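Local coordinates for DyP2 (Amycolatopsis sp. ATCC 39116, PDB 4G2C), which is a haem-containing multifunctional dye peroxidase with a bound manganese(II) ion, probably oxidising dyes and lignin-related substrates, at residues S93-T96 and H97-V101; L170-T174 and A175-R179; H384-P387 and N388-L391. One frame throughout, in Å; residues are numbered along the deposited sequence.

Contact 1 (S93-T96 and H97-V101); sequences SART and HLQEV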
# COMPACT_ATOMS: atom_id res chain seq x y z
N SER A 93 -0.20 6.68 -20.83
CA SER A 93 -1.10 7.44 -19.96
C SER A 93 -2.00 6.52 -19.16
O SER A 93 -2.16 5.34 -19.49
CB SER A 93 -1.99 8.35 -20.79
OG SER A 93 -2.73 7.56 -21.70
N ALA A 94 -2.62 7.07 -18.13
CA ALA A 94 -3.65 6.34 -17.41
C ALA A 94 -4.63 5.71 -18.40
O ALA A 94 -4.94 4.51 -18.31
CB ALA A 94 -4.38 7.26 -16.46
N ARG A 95 -5.12 6.51 -19.35
CA ARG A 95 -6.14 6.01 -20.28
C ARG A 95 -5.64 4.84 -21.13
O ARG A 95 -6.35 3.83 -21.29
CB ARG A 95 -6.68 7.11 -21.19
CG ARG A 95 -7.83 6.61 -22.07
CD ARG A 95 -8.12 7.51 -23.26
NE ARG A 95 -8.54 8.85 -22.85
CZ ARG A 95 -9.77 9.16 -22.46
NH1 ARG A 95 -10.71 8.21 -22.42
NH2 ARG A 95 -10.06 10.41 -22.10
N THR A 96 -4.44 4.96 -21.69
CA THR A 96 -3.88 3.84 -22.44
C THR A 96 -3.80 2.60 -21.54
O THR A 96 -4.07 1.47 -21.98
CB THR A 96 -2.48 4.15 -23.00
OG1 THR A 96 -2.57 5.23 -23.94
CG2 THR A 96 -1.91 2.93 -23.70
N HIS A 97 -3.42 2.79 -20.28
CA HIS A 97 -3.30 1.65 -19.38
C HIS A 97 -4.66 0.98 -19.20
O HIS A 97 -4.77 -0.24 -19.22
CB HIS A 97 -2.75 2.07 -18.02
CG HIS A 97 -2.77 0.96 -17.01
ND1 HIS A 97 -3.02 1.18 -15.67
CD2 HIS A 97 -2.60 -0.37 -17.14
CE1 HIS A 97 -3.00 0.02 -15.02
NE2 HIS A 97 -2.75 -0.93 -15.90
N LEU A 98 -5.69 1.80 -19.03
CA LEU A 98 -7.04 1.31 -18.79
C LEU A 98 -7.55 0.49 -19.97
O LEU A 98 -8.13 -0.59 -19.81
CB LEU A 98 -7.98 2.48 -18.47
CG LEU A 98 -7.71 3.11 -17.10
CD1 LEU A 98 -8.55 4.35 -16.86
CD2 LEU A 98 -7.93 2.07 -16.00
N GLN A 99 -7.29 1.01 -21.17
CA GLN A 99 -7.63 0.35 -22.41
C GLN A 99 -6.95 -1.00 -22.44
O GLN A 99 -7.56 -2.02 -22.74
CB GLN A 99 -7.15 1.19 -23.58
CG GLN A 99 -8.04 1.16 -24.79
CD GLN A 99 -7.80 2.36 -25.70
OE1 GLN A 99 -7.73 3.50 -25.24
NE2 GLN A 99 -7.68 2.10 -27.00
N GLU A 100 -5.66 -1.01 -22.10
CA GLU A 100 -4.94 -2.28 -22.02
C GLU A 100 -5.64 -3.22 -21.04
O GLU A 100 -5.88 -4.39 -21.36
CB GLU A 100 -3.47 -2.07 -21.65
CG GLU A 100 -2.64 -1.38 -22.72
CD GLU A 100 -1.17 -1.21 -22.31
OE1 GLU A 100 -0.79 -1.56 -21.17
OE2 GLU A 100 -0.38 -0.72 -23.15
N VAL A 101 -5.99 -2.73 -19.85
CA VAL A 101 -6.70 -3.58 -18.88
C VAL A 101 -7.99 -4.16 -19.49
O VAL A 101 -8.19 -5.37 -19.50
CB VAL A 101 -6.98 -2.86 -17.55
CG1 VAL A 101 -7.98 -3.66 -16.71
CG2 VAL A 101 -5.68 -2.66 -16.77
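Ala94 O accepts a 2.9 Å hydrogen bond from Leu98 N and is packed on its flanks by carbon: CB of His97 and CG of Leu98 each lie 3.3 Å from it. It belongs to the run of i to i+4 bonds that starts with His97 N to Ser93 O and goes on with Gln99 N to Arg95 O and Glu100 N to Thr96 O. The first turn is closed at its start by Ser93, the N-cap residue, whose OG accepts the N-H of Thr96 at 3.1 Å in an almost straight capping bond (171°). The chi1 of 59° brings OG to that amide.

On the same turn, CG2 of Thr96 stands anti to its own nitrogen, and the extended chain of Glu100, one turn on, passes it obliquely, with Glu100 OE2 4.0 Å from Thr96 CG2. That carboxylate is held from outside the pair, OE1 by a salt bridge to Lys92 and OE2 by the hydroxyl of Thr112.

The His97 ring stacks on His62, and Leu98 touches Trp40 and Leu227. Helix 94-107 lies against helix 45-53, where Arg95 pairs with Asp52 and bonds to the carbonyl of Ala48, and Ala94 packs on Leu51.

Contact 2 (L170-T174 and A175-R179); sequences LGDAT and AGPVR
Val178 meets the strand residues with both of its methyl groups: CG2 lies 3.7 Å from CB of Asp172, while CG1 lies 4.2 Å from CB of Leu170. The split follows from a chi1 of 173°, which sets CG1 anti to the backbone nitrogen and turns CG2 to the Asp172 side, where it also approaches Thr174 O at 3.8 Å. Beside it, the Pro177 ring lies against Asp172 on one hand and Thr174 on the other. Its CG touches OD2 of Asp172 at 3.5 Å, the Asp172 and Pro177 side chains crossing at about a right angle, and its CD sits 3.4 Å from Thr174 OG1 and equally close to Thr174 O. The join is therefore made by carbon and by carbon-oxygen contacts rather than by polar bonds between the two segments.

What sets these groups in place lies one layer further out. Asp172 OD2 receives a weak hydrogen bond from Thr174 N (3.4 Å), which bridges the bend and may help to hold the carboxylate beside the proline. Pro113 adds cover on this side, touching both Asp172 and Pro177.

Here strand 166-172 passes through a short loop into helix 175-188, in the DyP alpha+beta domain. The strand runs between strands 66-74 and 114-119, with backbone bonds from Leu170 to Thr68 and from Gly171 to Tyr114. The helix turns back roughly antiparallel, the axes of 170-172 and 175-179 making 151°; Val178 reaches over to Thr68, and Leu170 meets Leu181 and Arg182 further along the helix.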
# COMPACT_ATOMS: atom_id res chain seq x y z
N LEU A 170 9.65 0.31 -12.79
CA LEU A 170 9.54 -0.46 -14.01
C LEU A 170 8.89 -1.79 -13.67
O LEU A 170 9.48 -2.62 -12.98
CB LEU A 170 10.93 -0.74 -14.59
CG LEU A 170 11.79 0.41 -15.11
CD1 LEU A 170 12.10 1.43 -14.01
CD2 LEU A 170 13.07 -0.19 -15.73
N GLY A 171 7.66 -1.99 -14.15
CA GLY A 171 6.89 -3.16 -13.76
C GLY A 171 6.16 -3.86 -14.90
O GLY A 171 5.77 -3.24 -15.89
N ASP A 172 5.98 -5.16 -14.73
CA ASP A 172 5.34 -5.98 -15.75
C ASP A 172 4.99 -7.33 -15.12
O ASP A 172 5.40 -7.62 -13.99
CB ASP A 172 6.27 -6.17 -16.95
CG ASP A 172 5.52 -6.52 -18.23
OD1 ASP A 172 5.00 -5.61 -18.91
OD2 ASP A 172 5.46 -7.72 -18.57
N ALA A 173 4.22 -8.14 -15.84
CA ALA A 173 3.86 -9.47 -15.39
C ALA A 173 5.08 -10.39 -15.35
O ALA A 173 5.15 -11.31 -14.55
CB ALA A 173 2.78 -10.06 -16.29
N THR A 174 6.05 -10.13 -16.23
CA THR A 174 7.21 -11.02 -16.34
C THR A 174 8.49 -10.20 -16.44
O THR A 174 8.45 -9.03 -16.81
CB THR A 174 7.10 -11.96 -17.56
OG1 THR A 174 6.99 -11.19 -18.76
CG2 THR A 174 5.87 -12.87 -17.46
N ALA A 175 9.61 -10.84 -16.10
CA ALA A 175 10.92 -10.19 -16.05
C ALA A 175 11.39 -9.62 -17.39
O ALA A 175 12.05 -8.58 -17.44
CB ALA A 175 11.97 -11.17 -15.50
N GLY A 176 11.04 -10.29 -18.48
CA GLY A 176 11.52 -9.94 -19.80
C GLY A 176 11.39 -8.47 -20.18
O GLY A 176 12.40 -7.79 -20.41
N PRO A 177 10.15 -7.98 -20.28
CA PRO A 177 9.90 -6.59 -20.70
C PRO A 177 10.41 -5.58 -19.66
O PRO A 177 10.60 -4.40 -19.98
CB PRO A 177 8.39 -6.53 -20.81
CG PRO A 177 7.95 -7.96 -20.95
CD PRO A 177 8.90 -8.74 -20.12
N VAL A 178 10.65 -6.03 -18.43
CA VAL A 178 11.29 -5.15 -17.46
C VAL A 178 12.76 -4.94 -17.82
O VAL A 178 13.27 -3.82 -17.76
CB VAL A 178 11.15 -5.65 -16.03
CG1 VAL A 178 11.98 -4.80 -15.11
CG2 VAL A 178 9.68 -5.63 -15.61
N ARG A 179 13.42 -6.02 -18.21
CA ARG A 179 14.80 -5.95 -18.69
C ARG A 179 14.88 -5.02 -19.88
O ARG A 179 15.73 -4.12 -19.92
CB ARG A 179 15.34 -7.33 -19.06
CG ARG A 179 15.75 -8.18 -17.87
CD ARG A 179 16.61 -9.39 -18.28
NE ARG A 179 15.86 -10.36 -19.07
CZ ARG A 179 15.22 -11.41 -18.56
NH1 ARG A 179 15.25 -11.63 -17.25
NH2 ARG A 179 14.55 -12.24 -19.34

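Contact 3 (H384-P387 and N388-L391); sequences HDDP and NADL
A chi1 of 179° in Asp386 sends the carboxylate past the carbonyl carbon to the Asn388 amide, OD1 lying 3.0 Å from Asn388 N. The result is an Asx turn superimposed on a type I beta turn from Asp386 to Ala389, two motifs that share a starting residue. The side-chain bond is fairly straight at the hydrogen (163°), yet the N-H meets OD1 from well above the carboxylate plane. The beta-turn bond, from Ala389 N to Asp386 O, is also 3.0 Å long, and its donor likewise stands above the carbonyl plane. Two consecutive amides of the turn thus find acceptors on a single aspartate, one on its side chain and one on its backbone. Pro387 fills the second position of the turn, and CB of Ala389 closes against CB of Asp386 at 3.6 Å.

Past the turn the chain folds back through an inverse gamma turn centred on Asp390, with a weak bond from Leu391 N to Ala389 O. This brings Leu391 beside Asp385. Arg396 ties the two limbs together: it forms a salt bridge with Asp385 OD2 and hydrogen bonds with the carbonyls of Asp386 and Ala389, while Asp385 OD1 pairs with Arg383.

The Asn388 side chain lies about 7 Å from the manganese ion. Its ND2 bonds to Gly216 O and, weakly, to OE1 of Glu313, a residue of the metal site, so it may act as a second-shell group to that ligand. Pro387 and Asn388 also touch Ile212. Between Asp385 and Leu391 the meeting is of carbon: CD1 of Leu391 lies 3.8 Å from CB of Asp385.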
# COMPACT_ATOMS: atom_id res chain seq x y z
N HIS A 384 12.81 -20.24 0.13
CA HIS A 384 12.77 -21.61 -0.37
C HIS A 384 11.61 -22.40 0.22
O HIS A 384 11.48 -23.60 -0.01
CB HIS A 384 14.12 -22.28 -0.11
CG HIS A 384 15.29 -21.48 -0.60
ND1 HIS A 384 15.51 -21.22 -1.93
CD2 HIS A 384 16.28 -20.85 0.08
CE1 HIS A 384 16.60 -20.47 -2.06
NE2 HIS A 384 17.09 -20.24 -0.86
N ASP A 385 10.76 -21.71 0.97
CA ASP A 385 9.61 -22.35 1.60
C ASP A 385 8.28 -21.76 1.10
O ASP A 385 8.14 -20.55 0.95
CB ASP A 385 9.72 -22.25 3.12
CG ASP A 385 9.62 -20.81 3.63
OD1 ASP A 385 10.36 -19.93 3.14
OD2 ASP A 385 8.78 -20.57 4.52
N ASP A 386 7.32 -22.64 0.81
CA ASP A 386 5.95 -22.22 0.48
C ASP A 386 5.40 -21.49 1.70
O ASP A 386 5.28 -22.08 2.78
CB ASP A 386 5.09 -23.45 0.15
CG ASP A 386 3.63 -23.11 -0.18
OD1 ASP A 386 3.21 -21.94 -0.04
OD2 ASP A 386 2.90 -24.05 -0.57
N PRO A 387 5.08 -20.19 1.54
CA PRO A 387 4.64 -19.36 2.67
C PRO A 387 3.35 -19.87 3.34
O PRO A 387 3.07 -19.52 4.50
CB PRO A 387 4.41 -17.99 2.04
CG PRO A 387 5.20 -18.02 0.76
CD PRO A 387 5.11 -19.43 0.28
N ASN A 388 2.59 -20.69 2.63
CA ASN A 388 1.35 -21.24 3.18
C ASN A 388 1.44 -22.72 3.54
O ASN A 388 0.47 -23.30 4.04
CB ASN A 388 0.17 -21.01 2.23
CG ASN A 388 -0.19 -19.53 2.09
OD1 ASN A 388 -0.10 -18.96 1.00
ND2 ASN A 388 -0.61 -18.91 3.20
N ALA A 389 2.60 -23.33 3.29
CA ALA A 389 2.84 -24.71 3.68
C ALA A 389 2.74 -24.86 5.19
O ALA A 389 3.00 -23.90 5.94
CB ALA A 389 4.20 -25.20 3.17
N ASP A 390 2.38 -26.05 5.66
CA ASP A 390 2.34 -26.33 7.10
C ASP A 390 3.75 -26.66 7.60
O ASP A 390 4.14 -27.83 7.66
CB ASP A 390 1.38 -27.48 7.41
CG ASP A 390 1.28 -27.78 8.90
OD1 ASP A 390 1.22 -26.83 9.72
OD2 ASP A 390 1.27 -28.98 9.26
N LEU A 391 4.50 -25.62 7.96
CA LEU A 391 5.87 -25.75 8.45
C LEU A 391 6.03 -25.06 9.80
O LEU A 391 5.36 -24.07 10.08
CB LEU A 391 6.87 -25.14 7.46
CG LEU A 391 6.86 -25.63 6.01
CD1 LEU A 391 7.77 -24.77 5.14
CD2 LEU A 391 7.27 -27.10 5.92

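Overall arrangement
Contacts 1, 2 and 3 follow one another along the chain. The first two belong to the DyP alpha+beta domain: contact 1 begins helix 94-107, which lies in the connection between strands 66-74 and 114-119, and contact 2 links strand 166-172 of the same antiparallel sheet to helix 175-188. Their centres are about 17 Å apart, their nearest atoms about 7 Å. Contact 3 lies in the loop between strands 374-380 and 402-409 of the second antiparallel sheet, its centre about 36 Å from that of contact 1 and about 26 Å from that of contact 2. The first two thus start helices near one sheet, whereas contact 3 shapes a surface loop near the manganese ion.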